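PDB 2V1L: DUF2787 domain-containing protein from Vibrio cholerae, which is of unknown function, is encoded on the pathogenicity island VPI-2 and has a fold that resembles human p32. Local coordinates for residues Leu11-Pro16 / Phe96-Gly101; Lys15-Leu20 / Trp72-Ile77; Ala19-Ile24 / Ile62-Ser67; Arg92-Asp97 / Gln124-Asn129. One frame throughout, in Å; residues are numbered along the deposited sequence.

Interaction 1: Leu11-Pro16 / Phe96-Gly101; sequences LPISKP and FDFQRG
Leu11 and Ile13 meet Phe98 and Phe96 in an apolar patch where the loop ahead of helix 15-29 packs against the end of strand 95-97, within a p32-like fold of helices packed on an antiparallel sheet. Leu11 does most of the touching. One of its methyls, CD1, touches both aromatic rings, 3.7 Å from Phe96 CD1 and likewise 3.7 Å from Phe98 CE1. The leucine runs nearly at right angles to both phenylalanines, and its CB also rests near Phe98 CE1, at 4.1 Å. Ile13 approaches Phe98 head-on: with CG1 beside the backbone N (chi1 -60°) and the chain then extended, its CD1 arrives 4.1 Å from Phe98 CZ. After Phe98 the chain turns back into strand 102-105, and Asp97 OD1 takes the backbone N of Arg100 from above the carboxylate plane at 3.1 Å, an Asx motif. Ile74 of strand 72-82 touches both Ile13 and Phe98, while Tyr123 of helix 117-135 packs on Leu11 and meets the Phe96 ring edge-to-face. The loop leading into helix 15-29 thus covers the sheet beside its 98-101 hairpin turn, an apolar lid on an antiparallel sheet in this p32-like fold.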
loop_
_atom_site.group_PDB
_atom_site.type_symbol
_atom_site.label_atom_id
_atom_site.label_comp_id
_atom_site.label_asym_id
_atom_site.label_seq_id
_atom_site.Cartn_x
_atom_site.Cartn_y
_atom_site.Cartn_z
ATOM N N LEU A 11 12.824 0.562 0.716
ATOM C CA LEU A 11 12.109 1.815 0.479
ATOM C C LEU A 11 11.910 2.554 1.807
ATOM O O LEU A 11 11.736 1.917 2.840
ATOM C CB LEU A 11 10.770 1.540 -0.216
ATOM C CG LEU A 11 10.882 1.169 -1.702
ATOM C CD1 LEU A 11 9.519 0.907 -2.279
ATOM C CD2 LEU A 11 11.625 2.239 -2.503
ATOM N N PRO A 12 11.935 3.900 1.787
ATOM C CA PRO A 12 11.853 4.642 3.039
ATOM C C PRO A 12 10.433 4.694 3.625
ATOM O O PRO A 12 9.813 5.771 3.666
ATOM C CB PRO A 12 12.341 6.030 2.635
ATOM C CG PRO A 12 11.946 6.166 1.230
ATOM C CD PRO A 12 12.030 4.802 0.624
ATOM N N ILE A 13 9.937 3.533 4.065
ATOM C CA ILE A 13 8.652 3.440 4.740
ATOM C C ILE A 13 8.742 4.272 6.021
ATOM O O ILE A 13 9.704 4.138 6.797
ATOM C CB ILE A 13 8.238 1.967 5.034
ATOM C CG1 ILE A 13 8.140 1.165 3.716
ATOM C CG2 ILE A 13 6.881 1.894 5.729
ATOM C CD1 ILE A 13 7.892 -0.319 3.903
ATOM N N SER A 14 7.744 5.140 6.208
ATOM C CA SER A 14 7.689 6.095 7.317
ATOM C C SER A 14 7.200 5.517 8.608
ATOM O O SER A 14 6.381 4.575 8.629
ATOM C CB SER A 14 6.730 7.234 6.968
ATOM O OG SER A 14 7.378 8.134 6.099
ATOM N N LYS A 15 7.659 6.142 9.695
ATOM C CA LYS A 15 7.079 5.926 11.021
ATOM C C LYS A 15 5.558 6.136 11.062
ATOM O O LYS A 15 4.844 5.279 11.571
ATOM C CB LYS A 15 7.810 6.773 12.072
ATOM C CG LYS A 15 9.179 6.208 12.380
ATOM C CD LYS A 15 9.950 7.134 13.281
ATOM C CE LYS A 15 10.929 6.343 14.111
ATOM N NZ LYS A 15 10.164 5.512 15.088
ATOM N N PRO A 16 5.048 7.243 10.494
ATOM C CA PRO A 16 3.588 7.359 10.421
ATOM C C PRO A 16 2.896 6.202 9.673
ATOM O O PRO A 16 1.778 5.827 10.025
ATOM C CB PRO A 16 3.393 8.675 9.670
ATOM C CG PRO A 16 4.626 9.440 9.956
ATOM C CD PRO A 16 5.706 8.445 9.957
ATOM N N PHE A 96 4.196 -2.062 -5.059
ATOM C CA PHE A 96 5.514 -2.164 -4.444
ATOM C C PHE A 96 5.578 -3.557 -3.869
ATOM O O PHE A 96 4.884 -3.849 -2.934
ATOM C CB PHE A 96 5.718 -1.095 -3.349
ATOM C CG PHE A 96 5.557 0.318 -3.856
ATOM C CD1 PHE A 96 6.592 0.939 -4.560
ATOM C CD2 PHE A 96 4.352 1.009 -3.672
ATOM C CE1 PHE A 96 6.426 2.265 -5.067
ATOM C CE2 PHE A 96 4.184 2.329 -4.152
ATOM C CZ PHE A 96 5.222 2.937 -4.867
ATOM N N ASP A 97 6.377 -4.429 -4.464
ATOM C CA ASP A 97 6.368 -5.841 -4.065
ATOM C C ASP A 97 7.649 -6.141 -3.280
ATOM O O ASP A 97 8.729 -6.255 -3.851
ATOM C CB ASP A 97 6.223 -6.743 -5.305
ATOM C CG ASP A 97 5.987 -8.221 -4.946
ATOM O OD1 ASP A 97 6.514 -8.706 -3.920
ATOM O OD2 ASP A 97 5.271 -8.903 -5.701
ATOM N N PHE A 98 7.529 -6.221 -1.956
ATOM C CA PHE A 98 8.719 -6.341 -1.110
ATOM C C PHE A 98 9.259 -7.792 -1.078
ATOM O O PHE A 98 10.467 -7.995 -1.078
ATOM C CB PHE A 98 8.461 -5.733 0.296
ATOM C CG PHE A 98 8.064 -4.269 0.246
ATOM C CD1 PHE A 98 8.996 -3.298 -0.061
ATOM C CD2 PHE A 98 6.751 -3.886 0.448
ATOM C CE1 PHE A 98 8.634 -1.967 -0.143
ATOM C CE2 PHE A 98 6.380 -2.560 0.372
ATOM C CZ PHE A 98 7.321 -1.599 0.072
ATOM N N GLN A 99 8.357 -8.771 -1.074
ATOM C CA GLN A 99 8.695 -10.191 -1.237
ATOM C C GLN A 99 9.661 -10.410 -2.396
ATOM O O GLN A 99 10.644 -11.141 -2.282
ATOM C CB GLN A 99 7.429 -11.008 -1.527
ATOM C CG GLN A 99 6.499 -11.228 -0.363
ATOM C CD GLN A 99 5.176 -11.947 -0.741
ATOM O OE1 GLN A 99 4.549 -11.668 -1.781
ATOM N NE2 GLN A 99 4.749 -12.860 0.122
ATOM N N ARG A 100 9.384 -9.758 -3.519
ATOM C CA ARG A 100 10.098 -10.015 -4.758
ATOM C C ARG A 100 11.163 -8.971 -5.064
ATOM O O ARG A 100 12.062 -9.197 -5.898
ATOM C CB ARG A 100 9.079 -10.014 -5.879
ATOM C CG ARG A 100 9.350 -10.998 -6.916
ATOM C CD ARG A 100 8.132 -11.201 -7.765
ATOM N NE ARG A 100 8.593 -11.681 -9.034
ATOM C CZ ARG A 100 7.844 -12.292 -9.937
ATOM N NH1 ARG A 100 6.545 -12.515 -9.735
ATOM N NH2 ARG A 100 8.433 -12.682 -11.040
ATOM N N GLY A 101 11.072 -7.819 -4.402
ATOM C CA GLY A 101 12.016 -6.733 -4.645
ATOM C C GLY A 101 11.767 -5.918 -5.907
ATOM O O GLY A 101 12.686 -5.311 -6.430
#

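Interaction 2: Lys15-Leu20 / Trp72-Ile77; sequences KPFHAL and WCIEYI
Phe17, in the first turn of helix 15-29, reaches across to Ile74 and Ile77 of strand 72-82 and carries the contact. The turn around it is closed by backbone bonds from Ala19 N to Lys15 O and from Leu20 N to Pro16 O. Phe17 CG stands anti to the backbone N (chi1 -170°), and the ring extends from the helix to the two isoleucines. Ile74 CD1 lies at the ring edge, close to its plane, 3.8 Å from Phe17 CE2; the two side chains run at about a right angle. Ile77 and Phe17 extend toward each other from opposite directions, and Ile77 CD1 is 3.6 Å from Phe17 CZ and 3.9 Å from Phe17 CE2. Further along, His18 turns its ring to Phe6, with the two planes almost parallel, and Leu20 packs on Phe130 of helix 117-135. That helix also closes round Phe17, through Glu127 and Phe130. Between the isoleucines, Glu75 and Tyr76 both face Ala63 in a classic beta bulge, and Ile74 and Ile77, three residues apart, both point toward the helix. The three touching side chains are buried and meet through carbon alone, consistent with a contact that owes its stability to the exclusion of water and to close van der Waals fit.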
loop_
_atom_site.group_PDB
_atom_site.type_symbol
_atom_site.label_atom_id
_atom_site.label_comp_id
_atom_site.label_asym_id
_atom_site.label_seq_id
_atom_site.Cartn_x
_atom_site.Cartn_y
_atom_site.Cartn_z
ATOM N N LYS A 15 7.659 6.142 9.695
ATOM C CA LYS A 15 7.079 5.926 11.021
ATOM C C LYS A 15 5.558 6.136 11.062
ATOM O O LYS A 15 4.844 5.279 11.571
ATOM C CB LYS A 15 7.810 6.773 12.072
ATOM C CG LYS A 15 9.179 6.208 12.380
ATOM C CD LYS A 15 9.950 7.134 13.281
ATOM C CE LYS A 15 10.929 6.343 14.111
ATOM N NZ LYS A 15 10.164 5.512 15.088
ATOM N N PRO A 16 5.048 7.243 10.494
ATOM C CA PRO A 16 3.588 7.359 10.421
ATOM C C PRO A 16 2.896 6.202 9.673
ATOM O O PRO A 16 1.778 5.827 10.025
ATOM C CB PRO A 16 3.393 8.675 9.670
ATOM C CG PRO A 16 4.626 9.440 9.956
ATOM C CD PRO A 16 5.706 8.445 9.957
ATOM N N PHE A 17 3.559 5.630 8.670
ATOM C CA PHE A 17 2.981 4.501 7.931
ATOM C C PHE A 17 2.997 3.265 8.830
ATOM O O PHE A 17 2.033 2.552 8.896
ATOM C CB PHE A 17 3.728 4.258 6.626
ATOM C CG PHE A 17 3.045 3.275 5.696
ATOM C CD1 PHE A 17 1.996 3.678 4.881
ATOM C CD2 PHE A 17 3.494 1.957 5.603
ATOM C CE1 PHE A 17 1.388 2.773 4.009
ATOM C CE2 PHE A 17 2.881 1.041 4.732
ATOM C CZ PHE A 17 1.822 1.447 3.937
ATOM N N HIS A 18 4.076 3.044 9.564
ATOM C CA HIS A 18 4.103 1.907 10.518
ATOM C C HIS A 18 3.049 2.021 11.604
ATOM O O HIS A 18 2.368 1.040 11.923
ATOM C CB HIS A 18 5.490 1.724 11.113
ATOM C CG HIS A 18 6.504 1.232 10.124
ATOM N ND1 HIS A 18 7.757 1.791 9.997
ATOM C CD2 HIS A 18 6.445 0.229 9.215
ATOM C CE1 HIS A 18 8.431 1.153 9.056
ATOM N NE2 HIS A 18 7.661 0.194 8.574
ATOM N N ALA A 19 2.904 3.230 12.139
ATOM C CA ALA A 19 1.852 3.583 13.097
ATOM C C ALA A 19 0.440 3.351 12.565
ATOM O O ALA A 19 -0.420 2.895 13.311
ATOM C CB ALA A 19 2.016 5.056 13.567
ATOM N N LEU A 20 0.175 3.697 11.303
ATOM C CA LEU A 20 -1.110 3.329 10.687
ATOM C C LEU A 20 -1.298 1.813 10.658
ATOM O O LEU A 20 -2.349 1.305 11.073
ATOM C CB LEU A 20 -1.271 3.915 9.276
ATOM C CG LEU A 20 -2.486 3.438 8.459
ATOM C CD1 LEU A 20 -3.846 3.795 9.110
ATOM C CD2 LEU A 20 -2.431 3.980 7.067
ATOM N N TRP A 72 6.393 -8.253 12.293
ATOM C CA TRP A 72 5.641 -8.302 11.028
ATOM C C TRP A 72 6.444 -7.826 9.821
ATOM O O TRP A 72 7.341 -6.994 9.946
ATOM C CB TRP A 72 4.351 -7.496 11.132
ATOM C CG TRP A 72 3.308 -8.113 12.027
ATOM C CD1 TRP A 72 3.254 -8.035 13.390
ATOM C CD2 TRP A 72 2.164 -8.887 11.625
ATOM N NE1 TRP A 72 2.155 -8.714 13.863
ATOM C CE2 TRP A 72 1.469 -9.248 12.804
ATOM C CE3 TRP A 72 1.659 -9.314 10.386
ATOM C CZ2 TRP A 72 0.293 -10.015 12.783
ATOM C CZ3 TRP A 72 0.481 -10.083 10.365
ATOM C CH2 TRP A 72 -0.185 -10.420 11.558
ATOM N N CYS A 73 6.117 -8.370 8.654
ATOM C CA CYS A 73 6.797 -8.012 7.409
ATOM C C CYS A 73 5.786 -7.494 6.393
ATOM O O CYS A 73 4.741 -8.109 6.195
ATOM C CB CYS A 73 7.507 -9.234 6.841
ATOM S SG CYS A 73 8.534 -10.094 8.077
ATOM N N ILE A 74 6.087 -6.359 5.770
ATOM C CA ILE A 74 5.233 -5.840 4.695
ATOM C C ILE A 74 5.560 -6.586 3.405
ATOM O O ILE A 74 6.693 -6.558 2.934
ATOM C CB ILE A 74 5.353 -4.304 4.518
ATOM C CG1 ILE A 74 4.384 -3.796 3.451
ATOM C CG2 ILE A 74 6.759 -3.902 4.123
ATOM C CD1 ILE A 74 4.015 -2.385 3.669
ATOM N N GLU A 75 4.554 -7.276 2.869
ATOM C CA GLU A 75 4.725 -8.131 1.683
ATOM C C GLU A 75 4.653 -7.349 0.379
ATOM O O GLU A 75 5.556 -7.407 -0.439
ATOM C CB GLU A 75 3.670 -9.235 1.677
ATOM C CG GLU A 75 3.652 -10.044 2.952
ATOM C CD GLU A 75 4.765 -11.063 3.013
ATOM O OE1 GLU A 75 5.958 -10.674 2.980
ATOM O OE2 GLU A 75 4.427 -12.266 3.102
ATOM N N TYR A 76 3.554 -6.635 0.187
ATOM C CA TYR A 76 3.424 -5.755 -0.938
ATOM C C TYR A 76 2.438 -4.637 -0.638
ATOM O O TYR A 76 1.619 -4.753 0.269
ATOM C CB TYR A 76 2.959 -6.544 -2.177
ATOM C CG TYR A 76 1.620 -7.234 -2.012
ATOM C CD1 TYR A 76 1.556 -8.605 -1.763
ATOM C CD2 TYR A 76 0.425 -6.523 -2.117
ATOM C CE1 TYR A 76 0.337 -9.261 -1.617
ATOM C CE2 TYR A 76 -0.817 -7.170 -1.981
ATOM C CZ TYR A 76 -0.841 -8.545 -1.729
ATOM O OH TYR A 76 -2.040 -9.194 -1.570
ATOM N N ILE A 77 2.505 -3.575 -1.430
ATOM C CA ILE A 77 1.503 -2.512 -1.397
ATOM C C ILE A 77 1.031 -2.296 -2.821
ATOM O O ILE A 77 1.857 -2.060 -3.691
ATOM C CB ILE A 77 2.106 -1.168 -0.852
ATOM C CG1 ILE A 77 2.631 -1.350 0.565
ATOM C CG2 ILE A 77 1.053 -0.042 -0.889
ATOM C CD1 ILE A 77 3.400 -0.129 1.100
#

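Interaction 3: Ala19-Ile24 / Ile62-Ser67; sequences ALLANI and IALSQS
Helix 15-29 lies over strand 60-66 with the nearest CA atoms, those of Leu21 and Ile62, 9.2 Å apart, so the two backbones meet through side chains. This is helix-on-sheet packing in a fold of helices on an antiparallel sheet that resembles human p32, and Leu21 is the residue that bridges the gap. Leu21 leaves the helix toward the strand, and its two methyls part to different neighbours. With CG beside the backbone N (chi1 -67°) and CD1 fully extended, CD1 reaches Leu64 while CD2 turns to Ile62. Both partners likewise point toward the helix, as alternate residues of a strand do, while Ala63 between them belongs to the other face and pairs through its backbone with Glu75 and Tyr76 of strand 72-82. Along its other edge, strand 60-66 pairs with strand 41-46, Ile62 with Met43 and Leu64 with Val41. Around the three aliphatic side chains the layer goes on: Phe130 of helix 117-135 touches Ile62, Phe45 lies against it as well, Met43 and Trp72 pack on Leu64, and Phe6 of the N-terminal loop reaches Leu21. Leu21 approaches both strand residues at an oblique angle, and all three are buried. The separations are relaxed, Leu21 CD1 standing 4.1 Å from Leu64 CD2, and Leu21 CD2 standing 4.2 Å from Ile62 CG2.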
loop_
_atom_site.group_PDB
_atom_site.type_symbol
_atom_site.label_atom_id
_atom_site.label_comp_id
_atom_site.label_asym_id
_atom_site.label_seq_id
_atom_site.Cartn_x
_atom_site.Cartn_y
_atom_site.Cartn_z
ATOM N N ALA A 19 2.904 3.230 12.139
ATOM C CA ALA A 19 1.852 3.583 13.097
ATOM C C ALA A 19 0.440 3.351 12.565
ATOM O O ALA A 19 -0.420 2.895 13.311
ATOM C CB ALA A 19 2.016 5.056 13.567
ATOM N N LEU A 20 0.175 3.697 11.303
ATOM C CA LEU A 20 -1.110 3.329 10.687
ATOM C C LEU A 20 -1.298 1.813 10.658
ATOM O O LEU A 20 -2.349 1.305 11.073
ATOM C CB LEU A 20 -1.271 3.915 9.276
ATOM C CG LEU A 20 -2.486 3.438 8.459
ATOM C CD1 LEU A 20 -3.846 3.795 9.110
ATOM C CD2 LEU A 20 -2.431 3.980 7.067
ATOM N N LEU A 21 -0.272 1.099 10.189
ATOM C CA LEU A 21 -0.312 -0.370 10.101
ATOM C C LEU A 21 -0.471 -0.991 11.478
ATOM O O LEU A 21 -1.353 -1.823 11.682
ATOM C CB LEU A 21 0.955 -0.928 9.458
ATOM C CG LEU A 21 1.281 -0.668 7.982
ATOM C CD1 LEU A 21 2.598 -1.343 7.619
ATOM C CD2 LEU A 21 0.179 -1.137 7.064
ATOM N N ALA A 22 0.392 -0.587 12.409
ATOM C CA ALA A 22 0.343 -1.065 13.795
ATOM C C ALA A 22 -1.043 -0.864 14.401
ATOM O O ALA A 22 -1.582 -1.769 15.041
ATOM C CB ALA A 22 1.417 -0.365 14.647
ATOM N N ASN A 23 -1.623 0.310 14.173
ATOM C CA ASN A 23 -2.924 0.632 14.728
ATOM C C ASN A 23 -4.004 -0.318 14.250
ATOM O O ASN A 23 -4.807 -0.806 15.045
ATOM C CB ASN A 23 -3.324 2.081 14.412
ATOM C CG ASN A 23 -4.360 2.623 15.379
ATOM O OD1 ASN A 23 -5.433 3.077 14.972
ATOM N ND2 ASN A 23 -4.046 2.567 16.679
ATOM N N ILE A 24 -4.021 -0.578 12.947
ATOM C CA ILE A 24 -5.058 -1.418 12.348
ATOM C C ILE A 24 -4.935 -2.886 12.765
ATOM O O ILE A 24 -5.944 -3.570 12.933
ATOM C CB ILE A 24 -5.125 -1.233 10.822
ATOM C CG1 ILE A 24 -5.731 0.140 10.509
ATOM C CG2 ILE A 24 -5.953 -2.335 10.174
ATOM C CD1 ILE A 24 -5.632 0.547 9.061
ATOM N N ILE A 62 -2.737 -3.835 1.104
ATOM C CA ILE A 62 -1.454 -4.051 1.733
ATOM C C ILE A 62 -1.418 -5.442 2.373
ATOM O O ILE A 62 -2.360 -5.824 3.055
ATOM C CB ILE A 62 -1.136 -2.965 2.806
ATOM C CG1 ILE A 62 -1.143 -1.567 2.174
ATOM C CG2 ILE A 62 0.220 -3.284 3.476
ATOM C CD1 ILE A 62 -1.495 -0.400 3.125
ATOM N N ALA A 63 -0.323 -6.179 2.161
ATOM C CA ALA A 63 -0.173 -7.524 2.722
ATOM C C ALA A 63 0.983 -7.675 3.675
ATOM O O ALA A 63 2.124 -7.276 3.403
ATOM C CB ALA A 63 -0.069 -8.574 1.623
ATOM N N LEU A 64 0.677 -8.313 4.793
ATOM C CA LEU A 64 1.640 -8.500 5.859
ATOM C C LEU A 64 1.596 -9.952 6.300
ATOM O O LEU A 64 0.532 -10.569 6.326
ATOM C CB LEU A 64 1.278 -7.596 7.054
ATOM C CG LEU A 64 0.950 -6.111 6.849
ATOM C CD1 LEU A 64 0.236 -5.563 8.066
ATOM C CD2 LEU A 64 2.199 -5.315 6.602
ATOM N N SER A 65 2.751 -10.490 6.656
ATOM C CA SER A 65 2.814 -11.798 7.288
ATOM C C SER A 65 3.603 -11.686 8.585
ATOM O O SER A 65 4.500 -10.844 8.701
ATOM C CB SER A 65 3.467 -12.806 6.357
ATOM O OG SER A 65 4.849 -12.531 6.247
ATOM N N GLN A 66 3.250 -12.537 9.548
ATOM C CA GLN A 66 3.870 -12.567 10.883
ATOM C C GLN A 66 5.123 -13.439 10.845
ATOM O O GLN A 66 5.035 -14.653 10.611
ATOM C CB GLN A 66 2.882 -13.131 11.920
ATOM C CG GLN A 66 1.428 -13.278 11.399
ATOM C CD GLN A 66 0.535 -14.176 12.262
ATOM O OE1 GLN A 66 0.516 -14.063 13.496
ATOM N NE2 GLN A 66 -0.224 -15.062 11.609
ATOM N N SER A 67 6.281 -12.830 11.087
ATOM C CA SER A 67 7.557 -13.545 11.015
ATOM C C SER A 67 7.709 -14.646 12.069
ATOM O O SER A 67 6.886 -14.766 12.991
ATOM C CB SER A 67 8.727 -12.565 11.110
ATOM O OG SER A 67 9.978 -13.240 11.109
#

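Interaction 4: Arg92-Asp97 / Gln124-Asn129; sequences RCLDFD and QLWESN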
loop_
_atom_site.group_PDB
_atom_site.type_symbol
_atom_site.label_atom_id
_atom_site.label_comp_id
_atom_site.label_asym_id
_atom_site.label_seq_id
_atom_site.Cartn_x
_atom_site.Cartn_y
_atom_site.Cartn_z
ATOM N N ARG A 92 -3.906 -2.990 -11.450
ATOM C CA ARG A 92 -2.826 -2.514 -10.587
ATOM C C ARG A 92 -2.333 -1.227 -11.218
ATOM O O ARG A 92 -2.172 -1.153 -12.433
ATOM C CB ARG A 92 -1.659 -3.511 -10.501
ATOM C CG ARG A 92 -2.013 -4.861 -9.854
ATOM C CD ARG A 92 -0.726 -5.621 -9.536
ATOM N NE ARG A 92 -0.983 -7.010 -9.173
ATOM C CZ ARG A 92 -0.038 -7.932 -9.011
ATOM N NH1 ARG A 92 1.242 -7.633 -9.198
ATOM N NH2 ARG A 92 -0.379 -9.167 -8.674
ATOM N N CYS A 93 -2.110 -0.213 -10.402
ATOM C CA CYS A 93 -1.744 1.108 -10.899
ATOM C C CYS A 93 -0.316 1.427 -10.471
ATOM O O CYS A 93 0.516 1.831 -11.284
ATOM C CB CYS A 93 -2.709 2.134 -10.314
ATOM S SG CYS A 93 -2.330 3.809 -10.789
ATOM N N LEU A 94 -0.066 1.240 -9.173
ATOM C CA LEU A 94 1.252 1.258 -8.574
ATOM C C LEU A 94 1.321 0.008 -7.722
ATOM O O LEU A 94 0.351 -0.330 -7.043
ATOM C CB LEU A 94 1.400 2.436 -7.623
ATOM C CG LEU A 94 1.555 3.864 -8.156
ATOM C CD1 LEU A 94 0.302 4.641 -7.940
ATOM C CD2 LEU A 94 2.688 4.533 -7.347
ATOM N N ASP A 95 2.459 -0.642 -7.725
ATOM C CA ASP A 95 2.642 -1.862 -6.928
ATOM C C ASP A 95 4.059 -1.839 -6.361
ATOM O O ASP A 95 5.012 -1.572 -7.094
ATOM C CB ASP A 95 2.423 -3.109 -7.798
ATOM C CG ASP A 95 2.496 -4.402 -6.997
ATOM O OD1 ASP A 95 1.646 -4.634 -6.102
ATOM O OD2 ASP A 95 3.415 -5.186 -7.269
ATOM N N PHE A 96 4.196 -2.062 -5.059
ATOM C CA PHE A 96 5.514 -2.164 -4.444
ATOM C C PHE A 96 5.578 -3.557 -3.869
ATOM O O PHE A 96 4.884 -3.849 -2.934
ATOM C CB PHE A 96 5.718 -1.095 -3.349
ATOM C CG PHE A 96 5.557 0.318 -3.856
ATOM C CD1 PHE A 96 6.592 0.939 -4.560
ATOM C CD2 PHE A 96 4.352 1.009 -3.672
ATOM C CE1 PHE A 96 6.426 2.265 -5.067
ATOM C CE2 PHE A 96 4.184 2.329 -4.152
ATOM C CZ PHE A 96 5.222 2.937 -4.867
ATOM N N ASP A 97 6.377 -4.429 -4.464
ATOM C CA ASP A 97 6.368 -5.841 -4.065
ATOM C C ASP A 97 7.649 -6.141 -3.280
ATOM O O ASP A 97 8.729 -6.255 -3.851
ATOM C CB ASP A 97 6.223 -6.743 -5.305
ATOM C CG ASP A 97 5.987 -8.221 -4.946
ATOM O OD1 ASP A 97 6.514 -8.706 -3.920
ATOM O OD2 ASP A 97 5.271 -8.903 -5.701
ATOM N N GLN A 124 7.802 7.638 -1.956
ATOM C CA GLN A 124 7.651 8.729 -1.002
ATOM C C GLN A 124 6.445 9.591 -1.320
ATOM O O GLN A 124 5.755 10.020 -0.417
ATOM C CB GLN A 124 8.903 9.614 -1.016
ATOM C CG GLN A 124 10.093 8.950 -0.329
ATOM C CD GLN A 124 11.284 9.864 -0.381
ATOM O OE1 GLN A 124 11.487 10.582 -1.372
ATOM N NE2 GLN A 124 12.055 9.887 0.702
ATOM N N LEU A 125 6.246 9.869 -2.593
ATOM C CA LEU A 125 5.078 10.592 -3.043
ATOM C C LEU A 125 3.813 9.810 -2.834
ATOM O O LEU A 125 2.867 10.351 -2.313
ATOM C CB LEU A 125 5.198 11.015 -4.512
ATOM C CG LEU A 125 6.233 12.098 -4.784
ATOM C CD1 LEU A 125 6.713 11.992 -6.251
ATOM C CD2 LEU A 125 5.686 13.489 -4.524
ATOM N N TRP A 126 3.786 8.548 -3.273
ATOM C CA TRP A 126 2.631 7.681 -3.022
ATOM C C TRP A 126 2.255 7.661 -1.528
ATOM O O TRP A 126 1.060 7.785 -1.168
ATOM C CB TRP A 126 2.896 6.222 -3.468
ATOM C CG TRP A 126 1.715 5.392 -3.106
ATOM C CD1 TRP A 126 0.555 5.306 -3.799
ATOM C CD2 TRP A 126 1.529 4.634 -1.899
ATOM N NE1 TRP A 126 -0.336 4.507 -3.124
ATOM C CE2 TRP A 126 0.238 4.080 -1.955
ATOM C CE3 TRP A 126 2.340 4.340 -0.800
ATOM C CZ2 TRP A 126 -0.263 3.252 -0.952
ATOM C CZ3 TRP A 126 1.831 3.535 0.220
ATOM C CH2 TRP A 126 0.542 3.002 0.130
ATOM N N GLU A 127 3.250 7.454 -0.667
ATOM C CA GLU A 127 2.974 7.276 0.767
ATOM C C GLU A 127 2.484 8.544 1.474
ATOM O O GLU A 127 1.642 8.462 2.349
ATOM C CB GLU A 127 4.211 6.751 1.499
ATOM C CG GLU A 127 3.929 6.265 2.940
ATOM C CD GLU A 127 5.201 6.213 3.788
ATOM O OE1 GLU A 127 5.707 5.103 4.066
ATOM O OE2 GLU A 127 5.700 7.293 4.161
ATOM N N SER A 128 3.051 9.690 1.115
ATOM C CA SER A 128 2.607 11.027 1.576
ATOM C C SER A 128 1.128 11.310 1.182
ATOM O O SER A 128 0.298 11.776 1.981
ATOM C CB SER A 128 3.580 12.081 0.975
ATOM O OG SER A 128 3.000 13.381 0.936
ATOM N N ASN A 129 0.786 10.969 -0.050
ATOM C CA ASN A 129 -0.602 11.031 -0.518
ATOM C C ASN A 129 -1.514 10.097 0.290
ATOM O O ASN A 129 -2.515 10.519 0.868
ATOM C CB ASN A 129 -0.653 10.676 -2.012
ATOM C CG ASN A 129 -0.142 11.799 -2.915
ATOM O OD1 ASN A 129 -0.020 11.618 -4.133
ATOM N ND2 ASN A 129 0.142 12.958 -2.335
#
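The indole of Trp126 presents one face to Phe96, whose CE2 stands 3.9 Å above its plane and is offset toward the rim; in turn Trp126 CG lies at the edge of the Phe96 ring, near its plane. The rings are nevertheless tilted, with planes 55° apart and the centroid of the phenylalanine 5.8 Å from that of the five-membered ring, an oblique aromatic pair. It joins helix 117-135 to strand 95-97 in the helix-on-sheet packing of this p32-like fold. A first torsion of 177° carries the indole of Trp126 away from the helix backbone toward the sheet, and the two aromatic side chains slide past each other from opposite directions. Phe130, one helical turn on, sets its ring almost parallel to that of Trp126, while Phe17 of helix 15-29 and Ile77 of strand 72-82 also pack on the indole. Leu94 comes in at an oblique angle to the five-membered ring. It sits where the chain turns a corner between strands 90-93 and 95-97; Cys93 and Leu94 both face Asp79 in a classic beta bulge. Next to Trp126, Glu127 is buried and its carboxylate is held at both oxygens, OE1 by the hydroxyl of Tyr123 and OE2 by that of Ser14. The nearest atoms of the pairs are Phe96 CE2 and Trp126 CG at 4.1 Å, and Leu94 CD1 and Trp126 CD1 at 4.2 Å.

All four contacts are apolar and fall on one antiparallel sheet. Interactions 2 and 3 are wholly buried and use successive turns of helix 15-29, reaching the neighbouring strands 72-82 and 60-66; an aromatic ring does the work in the first, a branched leucine in the second. Interaction 1 starts in the loop before that helix and is only partly buried. Interaction 4 is a buried contact of the other helix, 117-135, and shares Phe96 with interaction 1, so one ring serves both. Strand 72-82 links the set: Ile77 O probably accepts a hydrogen bond from Phe96 N, and Glu75 N probably bonds to Ala63 O, tying interactions 2 and 3. Glu127 ties interaction 4 to the start of helix 15-29, adding a polar element.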